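Local structure of CcbJ (Streptomyces caelestis, 4HGZ) at residues Leu140-Met153 with Arg227-Ala240. The protein is a SAM-dependent methyltransferase that probably transfers the methyl group of S-adenosyl-L-methionine to a nitrogen atom of its substrate. Sequence-based numbering, arbitrary orientation.
Sequences LFCLLGQDEQIDCM and RLRYAYPAELDLMA. With EDO (1,2-ethanediol), chain M.
Glu235 OE2 is gripped by two residues. Gln146 NE2 hydrogen-bonds to it at 2.7 Å, on the anti side and somewhat out of the carboxylate plane, and Arg229 NH2 forms a salt bridge with it, also 2.7 Å long. The oxygen lies at the edge of the guanidinium, in its plane, while Arg229 comes from above the plane of the carboxylate. Gln146 CG stands anti to the backbone N (chi1 -170°), which carries the extended chain out to the acid. On the way, Gln146 CB packs over one face of the guanidinium. Gln149 ties Arg229 down at two points. Its NE2 donates to Arg229 O at 2.8 Å, and its OE1 accepts from Arg229 NH2 at 3.2 Å. The amide and guanidinium planes are turned 64° apart, and the two bonds should fix the rotation of the amide. The Arg229 chain, bent at chi2 and chi3, is thereby held between helix 146-153 and Glu235. A backbone bond from Arg229 N to Phe141 O (2.8 Å) pins the end of the strand to the 3-10 segment 140-142. The ring of Phe141 then lies against the chain that follows, with Tyr230 CA over its centre in a CH-pi contact, 3.6 Å from the centroid. Between helix segments 146-153 and 233-240, whose axes cross at -52°, Met239 fits as a knob into the hole formed by Gln146, Gln149, Ile150 and Met153. Met153 CE rests on Ala240 CB. Leu238 of the second subunit packs on Gln146, Ile150 and Met239, and Gln146 NE2 also hydrogen-bonds to Ala234 O of that subunit. The contact joins helix 146-159 of the Rossmann-like methyltransferase core to the exit from the four-stranded antiparallel sheet and to helix 233-242. Strand 164-171 backs Phe141 and Met153, and strands 245-251 and 265-272 back Ala240.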
loop_
_atom_site.group_PDB
_atom_site.type_symbol
_atom_site.label_atom_id
_atom_site.label_comp_id
_atom_site.label_asym_id
_atom_site.label_seq_id
_atom_site.Cartn_x
_atom_site.Cartn_y
_atom_site.Cartn_z
ATOM N N LEU C 140 -25.591 16.888 -4.031
ATOM C CA LEU C 140 -24.983 17.928 -4.838
ATOM C C LEU C 140 -24.031 17.328 -5.848
ATOM O O LEU C 140 -23.911 17.838 -6.956
ATOM C CB LEU C 140 -24.224 18.915 -3.955
ATOM C CG LEU C 140 -23.469 20.000 -4.716
ATOM C CD1 LEU C 140 -24.444 20.903 -5.419
ATOM C CD2 LEU C 140 -22.586 20.789 -3.745
ATOM N N PHE C 141 -23.334 16.257 -5.466
ATOM C CA PHE C 141 -22.303 15.684 -6.344
ATOM C C PHE C 141 -22.900 14.776 -7.410
ATOM O O PHE C 141 -22.172 14.102 -8.138
ATOM C CB PHE C 141 -21.236 14.931 -5.545
ATOM C CG PHE C 141 -20.352 15.823 -4.706
ATOM C CD1 PHE C 141 -20.331 17.197 -4.898
ATOM C CD2 PHE C 141 -19.516 15.282 -3.739
ATOM C CE1 PHE C 141 -19.500 18.018 -4.122
ATOM C CE2 PHE C 141 -18.681 16.097 -2.960
ATOM C CZ PHE C 141 -18.671 17.462 -3.153
ATOM N N CYS C 142 -24.224 14.742 -7.485
ATOM C CA CYS C 142 -24.929 13.982 -8.525
ATOM C C CYS C 142 -24.955 14.769 -9.824
ATOM O O CYS C 142 -25.132 14.206 -10.896
ATOM C CB CYS C 142 -26.365 13.667 -8.087
ATOM S SG CYS C 142 -26.440 12.347 -6.836
ATOM N N LEU C 143 -24.786 16.083 -9.712
ATOM C CA LEU C 143 -24.651 16.942 -10.870
ATOM C C LEU C 143 -23.242 16.761 -11.428
ATOM O O LEU C 143 -22.252 16.994 -10.735
ATOM C CB LEU C 143 -24.907 18.382 -10.453
ATOM C CG LEU C 143 -26.322 18.550 -9.887
ATOM C CD1 LEU C 143 -26.527 19.897 -9.225
ATOM C CD2 LEU C 143 -27.327 18.340 -10.997
ATOM N N LEU C 144 -23.145 16.333 -12.680
ATOM C CA LEU C 144 -21.870 15.842 -13.190
ATOM C C LEU C 144 -20.915 16.906 -13.730
ATOM O O LEU C 144 -20.223 16.683 -14.705
ATOM C CB LEU C 144 -22.090 14.726 -14.210
ATOM C CG LEU C 144 -22.867 13.547 -13.620
ATOM C CD1 LEU C 144 -22.961 12.375 -14.600
ATOM C CD2 LEU C 144 -22.203 13.113 -12.323
ATOM N N GLY C 145 -20.851 18.050 -13.066
ATOM C CA GLY C 145 -19.839 19.034 -13.399
ATOM C C GLY C 145 -19.832 20.223 -12.460
ATOM O O GLY C 145 -20.833 20.544 -11.813
ATOM N N GLN C 146 -18.690 20.890 -12.399
ATOM C CA GLN C 146 -18.533 22.047 -11.535
ATOM C C GLN C 146 -19.536 23.171 -11.848
ATOM O O GLN C 146 -20.068 23.798 -10.939
ATOM C CB GLN C 146 -17.101 22.572 -11.638
ATOM C CG GLN C 146 -16.756 23.630 -10.618
ATOM C CD GLN C 146 -15.369 24.166 -10.835
ATOM O OE1 GLN C 146 -15.113 24.898 -11.790
ATOM N NE2 GLN C 146 -14.454 23.794 -9.954
ATOM N N ASP C 147 -19.785 23.436 -13.127
ATOM C CA ASP C 147 -20.687 24.532 -13.492
ATOM C C ASP C 147 -22.117 24.238 -13.047
ATOM O O ASP C 147 -22.795 25.115 -12.497
ATOM C CB ASP C 147 -20.654 24.817 -14.990
ATOM C CG ASP C 147 -19.303 25.320 -15.469
ATOM O OD1 ASP C 147 -18.374 25.473 -14.639
ATOM O OD2 ASP C 147 -19.172 25.563 -16.693
ATOM N N GLU C 148 -22.568 23.006 -13.279
ATOM C CA GLU C 148 -23.902 22.605 -12.857
ATOM C C GLU C 148 -24.030 22.762 -11.349
ATOM O O GLU C 148 -25.077 23.182 -10.854
ATOM C CB GLU C 148 -24.231 21.169 -13.273
ATOM C CG GLU C 148 -24.399 20.945 -14.771
ATOM C CD GLU C 148 -23.084 20.545 -15.461
ATOM O OE1 GLU C 148 -22.037 21.212 -15.252
ATOM O OE2 GLU C 148 -23.099 19.550 -16.221
ATOM N N GLN C 149 -22.959 22.441 -10.622
ATOM C CA GLN C 149 -22.996 22.498 -9.159
ATOM C C GLN C 149 -23.058 23.935 -8.661
ATOM O O GLN C 149 -23.870 24.278 -7.800
ATOM C CB GLN C 149 -21.823 21.728 -8.545
ATOM C CG GLN C 149 -21.961 20.221 -8.754
ATOM C CD GLN C 149 -20.716 19.435 -8.396
ATOM O OE1 GLN C 149 -19.640 19.995 -8.141
ATOM N NE2 GLN C 149 -20.855 18.121 -8.380
ATOM N N ILE C 150 -22.210 24.786 -9.219
ATOM C CA ILE C 150 -22.331 26.210 -8.965
ATOM C C ILE C 150 -23.764 26.708 -9.236
ATOM O O ILE C 150 -24.388 27.317 -8.372
ATOM C CB ILE C 150 -21.334 26.993 -9.808
ATOM C CG1 ILE C 150 -19.911 26.601 -9.412
ATOM C CG2 ILE C 150 -21.569 28.486 -9.659
ATOM C CD1 ILE C 150 -18.843 27.358 -10.165
ATOM N N ASP C 151 -24.295 26.426 -10.423
ATOM C CA ASP C 151 -25.664 26.845 -10.744
ATOM C C ASP C 151 -26.623 26.387 -9.663
ATOM O O ASP C 151 -27.471 27.153 -9.209
ATOM C CB ASP C 151 -26.121 26.283 -12.087
ATOM C CG ASP C 151 -25.408 26.924 -13.259
ATOM O OD1 ASP C 151 -24.662 27.897 -13.032
ATOM O OD2 ASP C 151 -25.597 26.461 -14.408
ATOM N N CYS C 152 -26.492 25.132 -9.249
ATOM C CA CYS C 152 -27.382 24.600 -8.241
ATOM C C CYS C 152 -27.264 25.404 -6.944
ATOM O O CYS C 152 -28.272 25.833 -6.363
ATOM C CB CYS C 152 -27.083 23.133 -7.986
ATOM S SG CYS C 152 -28.099 22.418 -6.687
ATOM N N MET C 153 -26.034 25.625 -6.497
ATOM C CA MET C 153 -25.829 26.400 -5.276
ATOM C C MET C 153 -26.513 27.749 -5.410
ATOM O O MET C 153 -27.133 28.243 -4.461
ATOM C CB MET C 153 -24.332 26.572 -4.974
ATOM C CG MET C 153 -23.566 25.241 -4.916
ATOM S SD MET C 153 -21.816 25.412 -4.523
ATOM C CE MET C 153 -21.925 25.384 -2.744
ATOM N N ARG C 227 -23.120 7.776 -10.423
ATOM C CA ARG C 227 -22.021 8.613 -10.863
ATOM C C ARG C 227 -21.989 9.846 -9.993
ATOM O O ARG C 227 -23.023 10.430 -9.729
ATOM C CB ARG C 227 -22.213 9.059 -12.315
ATOM C CG ARG C 227 -22.198 7.945 -13.346
ATOM C CD ARG C 227 -22.280 8.501 -14.767
ATOM N NE ARG C 227 -22.135 7.446 -15.770
ATOM C CZ ARG C 227 -21.009 7.180 -16.433
ATOM N NH1 ARG C 227 -19.914 7.901 -16.217
ATOM N NH2 ARG C 227 -20.978 6.193 -17.321
ATOM N N LEU C 228 -20.798 10.235 -9.550
ATOM C CA LEU C 228 -20.620 11.471 -8.803
ATOM C C LEU C 228 -19.548 12.320 -9.472
ATOM O O LEU C 228 -18.640 11.795 -10.108
ATOM C CB LEU C 228 -20.176 11.174 -7.362
ATOM C CG LEU C 228 -21.045 10.232 -6.538
ATOM C CD1 LEU C 228 -20.322 9.837 -5.274
ATOM C CD2 LEU C 228 -22.399 10.854 -6.216
ATOM N N ARG C 229 -19.656 13.632 -9.336
ATOM C CA ARG C 229 -18.489 14.475 -9.500
ATOM C C ARG C 229 -18.290 15.157 -8.178
ATOM O O ARG C 229 -19.151 15.928 -7.754
ATOM C CB ARG C 229 -18.618 15.551 -10.599
ATOM C CG ARG C 229 -17.226 16.089 -10.918
ATOM C CD ARG C 229 -17.137 17.566 -11.236
ATOM N NE ARG C 229 -17.245 18.458 -10.086
ATOM C CZ ARG C 229 -16.330 19.363 -9.747
ATOM N NH1 ARG C 229 -15.207 19.489 -10.446
ATOM N NH2 ARG C 229 -16.539 20.148 -8.702
ATOM N N TYR C 230 -17.166 14.885 -7.519
ATOM C CA TYR C 230 -16.952 15.469 -6.195
ATOM C C TYR C 230 -16.152 16.755 -6.280
ATOM O O TYR C 230 -15.539 17.056 -7.305
ATOM C CB TYR C 230 -16.272 14.476 -5.251
ATOM C CG TYR C 230 -14.958 13.940 -5.757
ATOM C CD1 TYR C 230 -13.786 14.668 -5.612
ATOM C CD2 TYR C 230 -14.887 12.706 -6.377
ATOM C CE1 TYR C 230 -12.579 14.181 -6.079
ATOM C CE2 TYR C 230 -13.678 12.209 -6.850
ATOM C CZ TYR C 230 -12.534 12.955 -6.697
ATOM O OH TYR C 230 -11.343 12.462 -7.152
ATOM N N ALA C 231 -16.174 17.528 -5.204
ATOM C CA ALA C 231 -15.335 18.709 -5.122
ATOM C C ALA C 231 -14.502 18.635 -3.856
ATOM O O ALA C 231 -14.918 18.047 -2.855
ATOM C CB ALA C 231 -16.175 19.945 -5.104
ATOM N N TYR C 232 -13.323 19.231 -3.891
ATOM C CA TYR C 232 -12.563 19.370 -2.681
ATOM C C TYR C 232 -13.119 20.553 -1.906
ATOM O O TYR C 232 -13.613 21.509 -2.503
ATOM C CB TYR C 232 -11.110 19.594 -3.013
ATOM C CG TYR C 232 -10.390 18.353 -3.463
ATOM C CD1 TYR C 232 -9.739 17.533 -2.546
ATOM C CD2 TYR C 232 -10.332 18.012 -4.800
ATOM C CE1 TYR C 232 -9.063 16.413 -2.952
ATOM C CE2 TYR C 232 -9.652 16.898 -5.215
ATOM C CZ TYR C 232 -9.020 16.110 -4.290
ATOM O OH TYR C 232 -8.353 15.004 -4.704
ATOM N N PRO C 233 -13.056 20.489 -0.572
ATOM C CA PRO C 233 -13.555 21.558 0.294
ATOM C C PRO C 233 -13.185 22.970 -0.179
ATOM O O PRO C 233 -14.050 23.841 -0.242
ATOM C CB PRO C 233 -12.881 21.244 1.629
ATOM C CG PRO C 233 -12.870 19.746 1.647
ATOM C CD PRO C 233 -12.572 19.333 0.211
ATOM N N ALA C 234 -11.922 23.207 -0.509
ATOM C CA ALA C 234 -11.515 24.555 -0.903
ATOM C C ALA C 234 -12.090 24.954 -2.260
ATOM O O ALA C 234 -12.429 26.119 -2.473
ATOM C CB ALA C 234 -9.991 24.708 -0.883
ATOM N N GLU C 235 -12.184 23.990 -3.172
ATOM C CA GLU C 235 -12.834 24.209 -4.459
ATOM C C GLU C 235 -14.303 24.512 -4.189
ATOM O O GLU C 235 -14.853 25.491 -4.689
ATOM C CB GLU C 235 -12.711 22.963 -5.340
ATOM C CG GLU C 235 -13.441 23.037 -6.676
ATOM C CD GLU C 235 -13.658 21.668 -7.330
ATOM O OE1 GLU C 235 -13.202 20.641 -6.776
ATOM O OE2 GLU C 235 -14.294 21.621 -8.410
ATOM N N LEU C 236 -14.926 23.669 -3.370
ATOM C CA LEU C 236 -16.338 23.820 -3.045
ATOM C C LEU C 236 -16.644 25.205 -2.479
ATOM O O LEU C 236 -17.598 25.869 -2.905
ATOM C CB LEU C 236 -16.763 22.746 -2.058
ATOM C CG LEU C 236 -18.260 22.637 -1.800
ATOM C CD1 LEU C 236 -18.999 22.347 -3.103
ATOM C CD2 LEU C 236 -18.502 21.539 -0.763
ATOM N N ASP C 237 -15.826 25.641 -1.527
ATOM C CA ASP C 237 -16.000 26.956 -0.910
ATOM C C ASP C 237 -15.888 28.088 -1.935
ATOM O O ASP C 237 -16.556 29.122 -1.817
ATOM C CB ASP C 237 -14.975 27.164 0.212
ATOM C CG ASP C 237 -15.230 26.264 1.418
ATOM O OD1 ASP C 237 -16.310 25.619 1.502
ATOM O OD2 ASP C 237 -14.338 26.204 2.291
ATOM N N LEU C 238 -15.042 27.897 -2.942
ATOM C CA LEU C 238 -14.876 28.924 -3.958
ATOM C C LEU C 238 -16.104 28.922 -4.875
ATOM O O LEU C 238 -16.605 29.976 -5.278
ATOM C CB LEU C 238 -13.580 28.703 -4.742
ATOM C CG LEU C 238 -13.283 29.754 -5.804
ATOM C CD1 LEU C 238 -13.347 31.133 -5.172
ATOM C CD2 LEU C 238 -11.940 29.506 -6.466
ATOM N N MET C 239 -16.600 27.730 -5.181
ATOM C CA MET C 239 -17.831 27.593 -5.930
ATOM C C MET C 239 -18.947 28.339 -5.207
ATOM O O MET C 239 -19.670 29.136 -5.812
ATOM C CB MET C 239 -18.188 26.123 -6.088
ATOM C CG MET C 239 -17.214 25.377 -6.949
ATOM S SD MET C 239 -17.251 23.596 -6.695
ATOM C CE MET C 239 -18.957 23.213 -7.100
ATOM N N ALA C 240 -19.072 28.091 -3.907
ATOM C CA ALA C 240 -20.066 28.783 -3.103
ATOM C C ALA C 240 -19.923 30.303 -3.237
ATOM O O ALA C 240 -20.914 31.010 -3.419
ATOM C CB ALA C 240 -19.961 28.362 -1.653
HETATM C C1 EDO M . -16.592 21.530 -15.369
HETATM O O1 EDO M . -17.802 22.239 -15.666
HETATM C C2 EDO M . -16.924 20.100 -14.952
HETATM O O2 EDO M . -15.758 19.501 -14.379
#